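Local atomic coordinates of probable thiol peroxidase (Chromobacterium violaceum, PDB entry 3KEB), a protein that probably reduces peroxides as a thiol-dependent peroxidase of the redoxin family, within the thioredoxin clan. Residues Leu96-Ala99 and Arg100-Gly104; Leu68-Arg71 and Glu72-Phe76; Gly116-Phe119 and His120-Gly124. All coordinates share one frame; numbering follows the deposited sequence. Where two conformers were deposited one is given.

Contact 1: residues Leu96-Ala99 and Arg100-Gly104; sequences LARA and RHEHG
L96 hands its carbonyl to R100 in the first of four i to i+4 bonds that carry the last turns of helix 93-103, the helix of the beta-alpha-beta unit between strands 84-89 and 109-112 of this thioredoxin-like fold. R100 N lies 3.0 Å from L96 O. The L96 side chain turns instead to the sheet, where it packs on L110 and S112, while R100 runs away from the contact, its guanidinium paired with D36 and bonded to the carbonyl of I108. A97 follows the same rule: its O accepts from H101 N at 3.0 Å, in the straightest of the four bonds (166°).

R98 O accepts from E102 N at 2.9 Å, and R98 also does the side-chain work. Its chain leaves with CG beside the carbonyl carbon (chi1 178°) and bends at chi2, which lays one guanidinium face over the E102 side chain; R98 CZ is 3.8 Å from E102 CG. The contact is methylene against flat cation: E102 OE1 sits 4.6 Å from R98 NH2, off the plane of the guanidinium with no N-H aimed at it, so any attraction here is general rather than directed. R98 NH2 pairs instead with E102 of the second subunit, at the dimer contact.

A99, buried against V59, gives its O to H103 N at 2.8 Å. The H103 ring lies with one face over E102 CB, and a water in the ring plane joins it to R98: this water is 2.6 Å from H103 NE2 and accepts from R98 NH1 at 3.0 Å.

Contact 2: residues Leu68-Arg71 and Glu72-Phe76; sequences LLLR and ETRRF
R71 and R75 lie side by side with their guanidinium groups stacked flat: the centres are 3.9 Å apart and the planes 12° from parallel. R71 NE sits over the middle of the R75 group, 3.3 Å from R75 CZ. The carboxylate of E72 probably offsets the like charges of this pair. Its OE2 lies in the R71 guanidinium plane and is gripped side-on by two nitrogens, R71 NE at 3.0 Å and R71 NH2 at 2.9 Å, the carboxylate standing at 75° to that plane. E72 OE2 is also 3.5 Å from R75 NH1, but out of the R75 plane, so this second salt bridge is one of charge alone. R74, in one of its two deposited conformers, crosses R71 at about a right angle, its NH1 3.6 Å from R71 CB.

E72 reaches its post because CG stands beside the backbone N (chi1 -66°) and the chain bends again at chi2. L69 O takes two bonds from T73, one from OG1 at 2.8 Å and one from N at 3.1 Å. T73 packs on L52, V54 and L85, seating helix 67-77 on the sheet in a beta-alpha-beta unit, with an Arg-Glu-Arg salt-bridge network on its outer surface.

Contact 3: residues Gly116-Phe119 and His120-Gly124; sequences GRDF and HKRYG
F119 and Y123 stack with their rings offset, centroids 4.6 Å apart and planes 20° from parallel. F119 CE1 lies over the Y123 face, toward its rim, and comes to 3.4 Å from Y123 CD1. In return Y123 CB sits over the F119 ring, a CH-pi contact 4.2 Å from the ring centroid. F119 has its CG anti to the backbone N (chi1 169°), which sends the ring forward along the chain to meet Y123 one turn on. Beyond the stack, the Y123 hydroxyl bonds to the carbonyl of P29, and its ring packs on L28 and F31.

H120 folds the other way, back beside R117, with ring and guanidinium planes 77° apart. R117 O receives H120 N at 2.9 Å, from above the carbonyl plane, and a weak, strongly bent bond from H120 ND1; a water donates to the same oxygen and accepts from K121 N. The guanidinium of R117 leads off to T113, and R117 also packs on V90 of the second subunit. All this happens as a type I turn, G116 to F119, runs straight into the short helix 119-122, which closes with a Schellman motif: G124, at positive phi, is its C-prime residue and bonds through N to K121 O.

D118 and R122 lie side by side on the outer surface. In the R122 conformer given, one of two deposited, the charges stay beyond salt-bridge range, D118 OD2 being 4.1 Å from R122 NE, and R122 NH2 bonds to the carbonyl of S30. The backbones join more firmly, R122 N reaching D118 O at 3.2 Å.

In the fold
From the N terminus, contact 2 comes first, on helix 67-77 between strands 51-55 and 84-89; contact 1 follows on helix 93-103 between strands 84-89 and 109-112. The two units share strand 84-89, and the contacts lie with centres 15 Å apart and nearest atoms about 6 Å apart, without touching. After strand 109-112 the chain reaches contact 3 at helix 119-122, about 24 Å from either of the others between centres and across the chain's centre from contact 2. All three are local and in series, each closing only a turn or so of backbone; none nests or crosses. Contacts 1 and 3 each reach the second subunit.

Contact 1: residues Leu96-Ala99 and Arg100-Gly104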
loop_
_atom_site.group_PDB
_atom_site.type_symbol
_atom_site.label_atom_id
_atom_site.label_comp_id
_atom_site.label_asym_id
_atom_site.label_seq_id
_atom_site.Cartn_x
_atom_site.Cartn_y
_atom_site.Cartn_z
ATOM N N LEU A 96 -3.315 3.188 -6.493
ATOM C CA LEU A 96 -4.606 2.799 -7.108
ATOM C C LEU A 96 -5.044 3.913 -8.099
ATOM O O LEU A 96 -5.477 3.636 -9.220
ATOM C CB LEU A 96 -5.645 2.521 -6.023
ATOM C CG LEU A 96 -5.390 1.294 -5.149
ATOM C CD1 LEU A 96 -6.400 1.199 -3.955
ATOM C CD2 LEU A 96 -5.398 0.025 -5.999
ATOM N N ALA A 97 -4.897 5.174 -7.697
ATOM C CA ALA A 97 -5.212 6.298 -8.566
ATOM C C ALA A 97 -4.345 6.310 -9.815
ATOM O O ALA A 97 -4.849 6.552 -10.944
ATOM C CB ALA A 97 -5.147 7.605 -7.797
ATOM N N ARG A 98 -3.066 5.995 -9.656
ATOM C CA ARG A 98 -2.160 5.895 -10.799
ATOM C C ARG A 98 -2.612 4.760 -11.761
ATOM O O ARG A 98 -2.673 4.965 -12.959
ATOM C CB ARG A 98 -0.748 5.601 -10.356
ATOM C CG ARG A 98 0.196 5.441 -11.497
ATOM C CD ARG A 98 1.189 4.322 -11.215
ATOM N NE ARG A 98 1.894 4.032 -12.460
ATOM C CZ ARG A 98 1.724 2.951 -13.223
ATOM N NH1 ARG A 98 0.876 1.961 -12.880
ATOM N NH2 ARG A 98 2.451 2.860 -14.333
ATOM N N ALA A 99 -2.964 3.601 -11.215
ATOM C CA ALA A 99 -3.493 2.482 -12.037
ATOM C C ALA A 99 -4.718 2.916 -12.860
ATOM O O ALA A 99 -4.780 2.645 -14.053
ATOM C CB ALA A 99 -3.862 1.320 -11.178
ATOM N N ARG A 100 -5.630 3.642 -12.232
ATOM C CA ARG A 100 -6.826 4.122 -12.925
ATOM C C ARG A 100 -6.433 5.065 -14.057
ATOM O O ARG A 100 -6.946 4.940 -15.171
ATOM C CB ARG A 100 -7.805 4.808 -12.009
ATOM C CG ARG A 100 -9.156 4.975 -12.692
ATOM C CD ARG A 100 -10.096 5.763 -11.851
ATOM N NE ARG A 100 -10.455 5.149 -10.599
ATOM C CZ ARG A 100 -11.296 4.126 -10.475
ATOM N NH1 ARG A 100 -11.844 3.530 -11.539
ATOM N NH2 ARG A 100 -11.566 3.674 -9.258
ATOM N N HIS A 101 -5.550 6.016 -13.760
ATOM C CA HIS A 101 -5.065 6.956 -14.732
ATOM C C HIS A 101 -4.451 6.255 -15.917
ATOM O O HIS A 101 -4.644 6.667 -17.070
ATOM C CB HIS A 101 -4.046 7.863 -14.051
ATOM C CG HIS A 101 -3.537 8.948 -14.916
ATOM N ND1 HIS A 101 -4.280 10.070 -15.220
ATOM C CD2 HIS A 101 -2.337 9.109 -15.523
ATOM C CE1 HIS A 101 -3.562 10.863 -16.003
ATOM N NE2 HIS A 101 -2.371 10.316 -16.180
ATOM N N GLU A 102 -3.656 5.225 -15.648
ATOM C CA GLU A 102 -2.868 4.546 -16.698
ATOM C C GLU A 102 -3.667 3.479 -17.471
ATOM O O GLU A 102 -3.415 3.266 -18.659
ATOM C CB GLU A 102 -1.637 3.881 -16.107
ATOM C CG GLU A 102 -0.580 4.850 -15.568
ATOM C CD GLU A 102 0.032 5.702 -16.648
ATOM O OE1 GLU A 102 0.365 5.126 -17.697
ATOM O OE2 GLU A 102 0.165 6.934 -16.457
ATOM N N HIS A 103 -4.620 2.831 -16.816
ATOM C CA HIS A 103 -5.344 1.687 -17.406
ATOM C C HIS A 103 -6.851 1.881 -17.602
ATOM O O HIS A 103 -7.500 1.064 -18.240
ATOM C CB HIS A 103 -5.106 0.449 -16.566
ATOM C CG HIS A 103 -3.656 0.136 -16.374
ATOM N ND1 HIS A 103 -2.832 -0.223 -17.421
ATOM C CD2 HIS A 103 -2.877 0.131 -15.260
ATOM C CE1 HIS A 103 -1.600 -0.416 -16.965
ATOM N NE2 HIS A 103 -1.602 -0.218 -15.655
ATOM N N GLY A 104 -7.413 2.965 -17.098
ATOM C CA GLY A 104 -8.847 3.239 -17.258
ATOM C C GLY A 104 -9.800 2.616 -16.249
ATOM O O GLY A 104 -10.384 3.317 -15.422
HETATM O O HOH W 1 0.863 -0.160 -14.967
#

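Contact 2: residues Leu68-Arg71 and Glu72-Phe76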
loop_
_atom_site.group_PDB
_atom_site.type_symbol
_atom_site.label_atom_id
_atom_site.label_comp_id
_atom_site.label_asym_id
_atom_site.label_seq_id
_atom_site.Cartn_x
_atom_site.Cartn_y
_atom_site.Cartn_z
ATOM N N LEU A 68 -3.608 -8.932 -15.085
ATOM C CA LEU A 68 -4.173 -9.931 -16.039
ATOM C C LEU A 68 -5.462 -10.528 -15.505
ATOM O O LEU A 68 -6.460 -10.645 -16.203
ATOM C CB LEU A 68 -3.144 -11.023 -16.300
ATOM C CG LEU A 68 -3.523 -12.138 -17.223
ATOM C CD1 LEU A 68 -3.582 -11.570 -18.649
ATOM C CD2 LEU A 68 -2.438 -13.238 -17.104
ATOM N N LEU A 69 -5.440 -10.933 -14.234
ATOM C CA LEU A 69 -6.631 -11.430 -13.605
ATOM C C LEU A 69 -7.746 -10.413 -13.532
ATOM O O LEU A 69 -8.942 -10.785 -13.653
ATOM C CB LEU A 69 -6.301 -11.854 -12.177
ATOM C CG LEU A 69 -7.452 -12.465 -11.312
ATOM C CD1 LEU A 69 -7.981 -13.722 -11.854
ATOM C CD2 LEU A 69 -6.964 -12.724 -9.909
ATOM N N LEU A 70 -7.380 -9.169 -13.276
ATOM C CA LEU A 70 -8.362 -8.108 -13.303
ATOM C C LEU A 70 -8.993 -8.026 -14.694
ATOM O O LEU A 70 -10.195 -7.840 -14.799
ATOM C CB LEU A 70 -7.757 -6.754 -12.945
ATOM C CG LEU A 70 -8.735 -5.563 -12.832
ATOM C CD1 LEU A 70 -9.944 -5.930 -11.917
ATOM C CD2 LEU A 70 -8.005 -4.336 -12.305
ATOM N N ARG A 71 -8.153 -8.117 -15.736
ATOM C CA ARG A 71 -8.631 -8.051 -17.077
ATOM C C ARG A 71 -9.636 -9.180 -17.384
ATOM O O ARG A 71 -10.674 -8.956 -18.059
ATOM C CB ARG A 71 -7.460 -8.100 -18.072
ATOM C CG ARG A 71 -7.883 -8.000 -19.570
ATOM C CD ARG A 71 -6.770 -8.447 -20.558
ATOM N NE ARG A 71 -6.691 -9.918 -20.632
ATOM C CZ ARG A 71 -5.685 -10.611 -21.194
ATOM N NH1 ARG A 71 -4.643 -9.983 -21.736
ATOM N NH2 ARG A 71 -5.736 -11.937 -21.233
ATOM N N GLU A 72 -9.329 -10.400 -16.953
ATOM C CA GLU A 72 -10.215 -11.545 -17.224
ATOM C C GLU A 72 -11.563 -11.344 -16.500
ATOM O O GLU A 72 -12.623 -11.723 -16.973
ATOM C CB GLU A 72 -9.523 -12.850 -16.776
ATOM C CG GLU A 72 -8.318 -13.128 -17.628
ATOM C CD GLU A 72 -8.665 -13.221 -19.073
ATOM O OE1 GLU A 72 -9.408 -14.171 -19.381
ATOM O OE2 GLU A 72 -8.247 -12.343 -19.881
ATOM N N THR A 73 -11.491 -10.738 -15.349
ATOM C CA THR A 73 -12.680 -10.456 -14.534
ATOM C C THR A 73 -13.513 -9.350 -15.234
ATOM O O THR A 73 -14.727 -9.475 -15.300
ATOM C CB THR A 73 -12.299 -9.964 -13.116
ATOM O OG1 THR A 73 -11.489 -10.933 -12.436
ATOM C CG2 THR A 73 -13.573 -9.717 -12.248
ATOM N N ARG A 74 -12.874 -8.295 -15.732
ATOM C CA ARG A 74 -13.569 -7.265 -16.525
ATOM C C ARG A 74 -14.241 -7.886 -17.746
ATOM O O ARG A 74 -15.406 -7.581 -18.061
ATOM C CB ARG A 74 -12.606 -6.156 -16.987
ATOM C CG ARG A 74 -12.054 -5.367 -15.830
ATOM C CD ARG A 74 -11.157 -4.170 -16.226
ATOM N NE ARG A 74 -9.831 -4.511 -16.759
ATOM C CZ ARG A 74 -9.460 -4.308 -18.021
ATOM N NH1 ARG A 74 -8.246 -4.655 -18.414
ATOM N NH2 ARG A 74 -10.323 -3.797 -18.907
ATOM N N ARG A 75 -13.519 -8.763 -18.452
ATOM C CA ARG A 75 -14.078 -9.422 -19.603
ATOM C C ARG A 75 -15.305 -10.291 -19.252
ATOM O O ARG A 75 -16.332 -10.263 -19.970
ATOM C CB ARG A 75 -13.039 -10.247 -20.377
ATOM C CG ARG A 75 -12.081 -9.350 -21.182
ATOM C CD ARG A 75 -10.874 -10.123 -21.643
ATOM N NE ARG A 75 -9.942 -9.322 -22.451
ATOM C CZ ARG A 75 -8.923 -9.849 -23.120
ATOM N NH1 ARG A 75 -8.728 -11.173 -23.098
ATOM N NH2 ARG A 75 -8.122 -9.068 -23.840
ATOM N N PHE A 76 -15.217 -11.050 -18.165
ATOM C CA PHE A 76 -16.356 -11.832 -17.699
ATOM C C PHE A 76 -17.565 -10.930 -17.524
ATOM O O PHE A 76 -18.675 -11.270 -17.931
ATOM C CB PHE A 76 -16.020 -12.413 -16.345
ATOM C CG PHE A 76 -17.170 -13.017 -15.669
ATOM C CD1 PHE A 76 -17.765 -14.168 -16.204
ATOM C CD2 PHE A 76 -17.649 -12.475 -14.500
ATOM C CE1 PHE A 76 -18.849 -14.735 -15.567
ATOM C CE2 PHE A 76 -18.749 -13.054 -13.853
ATOM C CZ PHE A 76 -19.311 -14.197 -14.382
#

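Contact 3: residues Gly116-Phe119 and His120-Gly124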
loop_
_atom_site.group_PDB
_atom_site.type_symbol
_atom_site.label_atom_id
_atom_site.label_comp_id
_atom_site.label_asym_id
_atom_site.label_seq_id
_atom_site.Cartn_x
_atom_site.Cartn_y
_atom_site.Cartn_z
ATOM N N GLY A 116 -7.297 0.340 7.515
ATOM C CA GLY A 116 -7.352 -0.695 8.531
ATOM C C GLY A 116 -7.053 -2.054 7.942
ATOM O O GLY A 116 -7.894 -2.647 7.276
ATOM N N ARG A 117 -5.850 -2.552 8.216
ATOM C CA ARG A 117 -5.425 -3.807 7.623
ATOM C C ARG A 117 -6.189 -5.031 8.198
ATOM O O ARG A 117 -6.121 -6.095 7.616
ATOM C CB ARG A 117 -3.920 -3.972 7.783
ATOM C CG ARG A 117 -3.060 -2.793 7.193
ATOM C CD ARG A 117 -2.990 -2.759 5.627
ATOM N NE ARG A 117 -1.833 -1.963 5.179
ATOM C CZ ARG A 117 -1.697 -1.334 4.003
ATOM N NH1 ARG A 117 -0.566 -0.685 3.743
ATOM N NH2 ARG A 117 -2.665 -1.372 3.078
ATOM N N ASP A 118 -6.902 -4.877 9.334
ATOM C CA ASP A 118 -7.760 -5.943 9.898
ATOM C C ASP A 118 -8.934 -6.440 8.969
ATOM O O ASP A 118 -9.586 -7.489 9.215
ATOM C CB ASP A 118 -8.347 -5.453 11.186
ATOM C CG ASP A 118 -9.529 -4.593 10.949
ATOM O OD1 ASP A 118 -9.394 -3.569 10.226
ATOM O OD2 ASP A 118 -10.609 -4.972 11.456
ATOM N N PHE A 119 -9.181 -5.712 7.895
ATOM C CA PHE A 119 -9.957 -6.232 6.789
ATOM C C PHE A 119 -9.451 -7.643 6.421
ATOM O O PHE A 119 -10.239 -8.563 6.224
ATOM C CB PHE A 119 -9.751 -5.354 5.553
ATOM C CG PHE A 119 -10.291 -5.958 4.309
ATOM C CD1 PHE A 119 -11.645 -5.851 4.005
ATOM C CD2 PHE A 119 -9.481 -6.667 3.459
ATOM C CE1 PHE A 119 -12.149 -6.436 2.890
ATOM C CE2 PHE A 119 -9.983 -7.257 2.372
ATOM C CZ PHE A 119 -11.341 -7.136 2.070
ATOM N N HIS A 120 -8.137 -7.799 6.299
ATOM C CA HIS A 120 -7.587 -9.082 5.829
ATOM C C HIS A 120 -8.056 -10.283 6.668
ATOM O O HIS A 120 -8.504 -11.273 6.142
ATOM C CB HIS A 120 -6.056 -9.088 5.826
ATOM C CG HIS A 120 -5.376 -8.048 4.985
ATOM N ND1 HIS A 120 -5.703 -6.710 4.977
ATOM C CD2 HIS A 120 -4.254 -8.154 4.225
ATOM C CE1 HIS A 120 -4.888 -6.067 4.153
ATOM N NE2 HIS A 120 -3.983 -6.922 3.715
ATOM N N LYS A 121 -7.973 -10.210 7.987
ATOM C CA LYS A 121 -8.364 -11.358 8.748
ATOM C C LYS A 121 -9.873 -11.550 8.663
ATOM O O LYS A 121 -10.357 -12.681 8.539
ATOM C CB LYS A 121 -7.900 -11.220 10.187
ATOM C CG LYS A 121 -8.144 -12.482 11.001
ATOM C CD LYS A 121 -7.071 -12.637 12.111
ATOM C CE LYS A 121 -7.287 -13.940 12.880
ATOM N NZ LYS A 121 -6.441 -14.010 14.120
ATOM N N ARG A 122 -10.627 -10.442 8.687
ATOM C CA ARG A 122 -12.078 -10.467 8.711
ATOM C C ARG A 122 -12.660 -11.073 7.434
ATOM O O ARG A 122 -13.767 -11.564 7.457
ATOM C CB ARG A 122 -12.659 -9.034 8.950
ATOM C CG ARG A 122 -12.479 -8.485 10.424
ATOM C CD ARG A 122 -12.906 -6.968 10.684
ATOM N NE ARG A 122 -14.191 -6.568 10.110
ATOM C CZ ARG A 122 -15.398 -6.951 10.541
ATOM N NH1 ARG A 122 -15.541 -7.745 11.603
ATOM N NH2 ARG A 122 -16.475 -6.514 9.918
ATOM N N TYR A 123 -11.921 -10.979 6.307
ATOM C CA TYR A 123 -12.343 -11.528 5.003
ATOM C C TYR A 123 -11.588 -12.827 4.648
ATOM O O TYR A 123 -11.785 -13.376 3.576
ATOM C CB TYR A 123 -12.176 -10.505 3.884
ATOM C CG TYR A 123 -13.462 -9.712 3.649
ATOM C CD1 TYR A 123 -13.892 -8.789 4.557
ATOM C CD2 TYR A 123 -14.261 -9.945 2.525
ATOM C CE1 TYR A 123 -15.069 -8.091 4.397
ATOM C CE2 TYR A 123 -15.436 -9.211 2.327
ATOM C CZ TYR A 123 -15.843 -8.304 3.266
ATOM O OH TYR A 123 -17.014 -7.593 3.106
ATOM N N GLY A 124 -10.786 -13.337 5.582
ATOM C CA GLY A 124 -10.037 -14.604 5.347
ATOM C C GLY A 124 -9.019 -14.582 4.215
ATOM O O GLY A 124 -8.870 -15.567 3.456
HETATM O O HOH W 2 -6.053 -8.510 9.178
#